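Local coordinates for protein pyruvate carboxylase n-terminal domain (Aquifex aeolicus, PDB 1ULZ) that forms the biotin carboxylase part of a pyruvate carboxylase, an enzyme subunit built around an ATP-grasp domain, at residues A[49-54]-A[63-68]. The protein carries 1 engineered substitution. Sequence-based numbering, arbitrary orientation.
Sequences YMIGTD and QRIINL
Tyr-49 and Ile-51, at the end of edge strand 47-50 and just past it, face Leu-68 and Arg-64 of helix 62-71, with CA atoms 8.9 Å apart for Tyr-49 and Leu-68 and 8.3 Å for Ile-51 and Arg-64. The helix belongs to the beta-alpha-beta crossover from strand 47-50 to strand 76-78, in the Rossmann-like N-terminal domain of biotin carboxylase, and packs against the outermost strand of a five-stranded parallel sheet; the short helix 57-60 comes between strand and helix. No hydrogen bond joins the two segments; they meet through apolar side chains and through Arg-64 lying against the Gly-52 backbone. Leu-68 lies over one face of the Tyr-49 ring, its CD1 4.3 Å from the centroid and 17° off the ring normal, a CH-pi contact displaced toward the CG and CD1 side of the ring. Its other methyl, CD2, sits 4.1 Å from Tyr-49 CB, and the Tyr-49 hydroxyl is hydrogen-bonded to Glu-47 OE2, on the same strand. Ile-51 points its CB at the helix too. With chi1 64°, its CG1 stands between the backbone N and the carbonyl carbon, and the extended arm ends with CD1 4.2 Å from Ile-65 CG1, the two side chains meeting at about a right angle. Ile-31 of the neighbouring strand 28-32 touches both Ile-51 and Leu-68, tying this apolar layer to the sheet. Toward the loop, Arg-64 takes over the contact with its aliphatic part and one side of its guanidinium. Its chain leaves the helix extended, CG anti to the backbone N (chi1 -175°), laying CD 3.9 Å from Ile-51 CB before bending at chi3. Its NH2 makes a salt bridge with Asp-57 OD1, which also accepts a hydrogen bond from Thr-53 N. The guanidinium has Gly-52 N over one face, and its NH2 comes within 3.6 Å of Gly-52 CA.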
ATOM      1  N   TYR A  49      25.442   9.788  12.021  1.00 22.54           N
ATOM      2  CA  TYR A  49      26.267  10.497  12.985  1.00 23.57           C
ATOM      3  C   TYR A  49      25.486  11.233  14.060  1.00 24.15           C
ATOM      4  O   TYR A  49      24.534  11.958  13.775  1.00 23.69           O
ATOM      5  CB  TYR A  49      27.190  11.489  12.270  1.00 22.61           C
ATOM      6  CG  TYR A  49      28.088  10.849  11.238  1.00 23.48           C
ATOM      7  CD1 TYR A  49      27.650  10.655   9.935  1.00 22.25           C
ATOM      8  CD2 TYR A  49      29.363  10.405  11.577  1.00 23.46           C
ATOM      9  CE1 TYR A  49      28.456  10.033   8.995  1.00 22.91           C
ATOM     10  CE2 TYR A  49      30.176   9.783  10.647  1.00 23.83           C
ATOM     11  CZ  TYR A  49      29.719   9.598   9.358  1.00 23.85           C
ATOM     12  OH  TYR A  49      30.521   8.978   8.431  1.00 22.15           O
ATOM     13  N   MET A  50      25.906  11.025  15.303  1.00 23.86           N
ATOM     14  CA  MET A  50      25.298  11.668  16.455  1.00 25.74           C
ATOM     15  C   MET A  50      25.955  13.039  16.569  1.00 25.38           C
ATOM     16  O   MET A  50      27.169  13.133  16.748  1.00 26.24           O
ATOM     17  CB  MET A  50      25.586  10.842  17.712  1.00 25.80           C
ATOM     18  CG  MET A  50      25.076  11.446  19.008  1.00 27.55           C
ATOM     19  SD  MET A  50      25.707  10.492  20.416  1.00 34.37           S
ATOM     20  CE  MET A  50      27.265  11.294  20.655  1.00 31.41           C
ATOM     21  N   ILE A  51      25.158  14.097  16.454  1.00 24.79           N
ATOM     22  CA  ILE A  51      25.681  15.456  16.535  1.00 24.97           C
ATOM     23  C   ILE A  51      24.730  16.353  17.313  1.00 25.50           C
ATOM     24  O   ILE A  51      23.558  16.012  17.506  1.00 24.84           O
ATOM     25  CB  ILE A  51      25.868  16.070  15.139  1.00 23.28           C
ATOM     26  CG1 ILE A  51      24.506  16.207  14.455  1.00 21.77           C
ATOM     27  CG2 ILE A  51      26.800  15.207  14.313  1.00 23.10           C
ATOM     28  CD1 ILE A  51      24.557  16.874  13.106  1.00 20.61           C
ATOM     29  N   GLY A  52      25.244  17.500  17.754  1.00 25.85           N
ATOM     30  CA  GLY A  52      24.442  18.441  18.514  1.00 24.63           C
ATOM     31  C   GLY A  52      24.750  18.416  20.002  1.00 27.79           C
ATOM     32  O   GLY A  52      25.279  17.427  20.524  1.00 27.16           O
ATOM     33  N   THR A  53      24.417  19.511  20.684  1.00 27.62           N
ATOM     34  CA  THR A  53      24.644  19.634  22.115  1.00 28.55           C
ATOM     35  C   THR A  53      23.324  19.581  22.873  1.00 29.60           C
ATOM     36  O   THR A  53      23.299  19.602  24.101  1.00 29.79           O
ATOM     37  CB  THR A  53      25.397  20.942  22.454  1.00 28.85           C
ATOM     38  OG1 THR A  53      24.817  22.039  21.734  1.00 28.57           O
ATOM     39  CG2 THR A  53      26.860  20.813  22.077  1.00 28.14           C
ATOM     40  N   ASP A  54      22.229  19.524  22.123  1.00 30.22           N
ATOM     41  CA  ASP A  54      20.888  19.403  22.686  1.00 30.92           C
ATOM     42  C   ASP A  54      19.983  18.878  21.566  1.00 29.81           C
ATOM     43  O   ASP A  54      20.296  19.035  20.386  1.00 29.28           O
ATOM     44  CB  ASP A  54      20.389  20.746  23.258  1.00 31.70           C
ATOM     45  CG  ASP A  54      20.062  21.772  22.190  1.00 34.15           C
ATOM     46  OD1 ASP A  54      19.194  21.494  21.334  1.00 36.35           O
ATOM     47  OD2 ASP A  54      20.663  22.869  22.216  1.00 34.53           O
ATOM     48  N   GLN A  63      25.776  25.411  10.229  1.00 27.73           N
ATOM     49  CA  GLN A  63      27.166  25.178   9.861  1.00 27.22           C
ATOM     50  C   GLN A  63      27.683  23.775  10.163  1.00 26.23           C
ATOM     51  O   GLN A  63      28.418  23.198   9.365  1.00 25.81           O
ATOM     52  CB  GLN A  63      28.067  26.214  10.537  1.00 29.83           C
ATOM     53  CG  GLN A  63      29.485  26.181  10.026  1.00 32.73           C
ATOM     54  CD  GLN A  63      29.543  26.410   8.529  1.00 36.23           C
ATOM     55  OE1 GLN A  63      28.952  27.364   8.023  1.00 38.34           O
ATOM     56  NE2 GLN A  63      30.258  25.543   7.814  1.00 36.29           N
ATOM     57  N   ARG A  64      27.312  23.222  11.311  1.00 25.54           N
ATOM     58  CA  ARG A  64      27.772  21.878  11.658  1.00 25.57           C
ATOM     59  C   ARG A  64      27.280  20.857  10.634  1.00 24.35           C
ATOM     60  O   ARG A  64      28.022  19.958  10.225  1.00 23.61           O
ATOM     61  CB  ARG A  64      27.273  21.473  13.047  1.00 25.00           C
ATOM     62  CG  ARG A  64      27.827  20.134  13.495  1.00 27.86           C
ATOM     63  CD  ARG A  64      27.299  19.711  14.855  1.00 29.10           C
ATOM     64  NE  ARG A  64      27.793  20.561  15.931  1.00 30.48           N
ATOM     65  CZ  ARG A  64      27.007  21.256  16.746  1.00 32.76           C
ATOM     66  NH1 ARG A  64      27.535  22.008  17.705  1.00 32.38           N
ATOM     67  NH2 ARG A  64      25.689  21.200  16.595  1.00 31.56           N
ATOM     68  N   ILE A  65      26.027  21.008  10.221  1.00 23.83           N
ATOM     69  CA  ILE A  65      25.428  20.098   9.255  1.00 23.88           C
ATOM     70  C   ILE A  65      26.094  20.226   7.888  1.00 24.04           C
ATOM     71  O   ILE A  65      26.378  19.223   7.230  1.00 24.69           O
ATOM     72  CB  ILE A  65      23.905  20.340   9.160  1.00 23.22           C
ATOM     73  CG1 ILE A  65      23.239  19.838  10.447  1.00 21.54           C
ATOM     74  CG2 ILE A  65      23.326  19.634   7.936  1.00 23.08           C
ATOM     75  CD1 ILE A  65      21.796  20.251  10.607  1.00 22.83           C
ATOM     76  N   ILE A  66      26.351  21.458   7.460  1.00 25.14           N
ATOM     77  CA  ILE A  66      27.021  21.684   6.183  1.00 24.78           C
ATOM     78  C   ILE A  66      28.422  21.077   6.252  1.00 25.24           C
ATOM     79  O   ILE A  66      28.853  20.372   5.339  1.00 25.76           O
ATOM     80  CB  ILE A  66      27.107  23.200   5.856  1.00 25.55           C
ATOM     81  CG1 ILE A  66      25.751  23.684   5.332  1.00 26.02           C
ATOM     82  CG2 ILE A  66      28.208  23.464   4.841  1.00 24.09           C
ATOM     83  CD1 ILE A  66      25.692  25.161   5.016  1.00 27.32           C
ATOM     84  N   ASN A  67      29.126  21.327   7.353  1.00 25.64           N
ATOM     85  CA  ASN A  67      30.469  20.783   7.512  1.00 25.55           C
ATOM     86  C   ASN A  67      30.503  19.262   7.460  1.00 23.74           C
ATOM     87  O   ASN A  67      31.385  18.681   6.826  1.00 24.50           O
ATOM     88  CB  ASN A  67      31.095  21.263   8.822  1.00 27.11           C
ATOM     89  CG  ASN A  67      31.477  22.727   8.775  1.00 29.91           C
ATOM     90  OD1 ASN A  67      31.447  23.351   7.713  1.00 29.61           O
ATOM     91  ND2 ASN A  67      31.844  23.281   9.922  1.00 28.05           N
ATOM     92  N   LEU A  68      29.554  18.613   8.129  1.00 22.40           N
ATOM     93  CA  LEU A  68      29.510  17.154   8.124  1.00 20.91           C
ATOM     94  C   LEU A  68      29.310  16.650   6.696  1.00 21.11           C
ATOM     95  O   LEU A  68      30.018  15.757   6.241  1.00 23.07           O
ATOM     96  CB  LEU A  68      28.377  16.643   9.030  1.00 21.55           C
ATOM     97  CG  LEU A  68      28.122  15.127   9.030  1.00 21.34           C
ATOM     98  CD1 LEU A  68      29.350  14.383   9.514  1.00 18.12           C
ATOM     99  CD2 LEU A  68      26.928  14.811   9.917  1.00 20.38           C
TER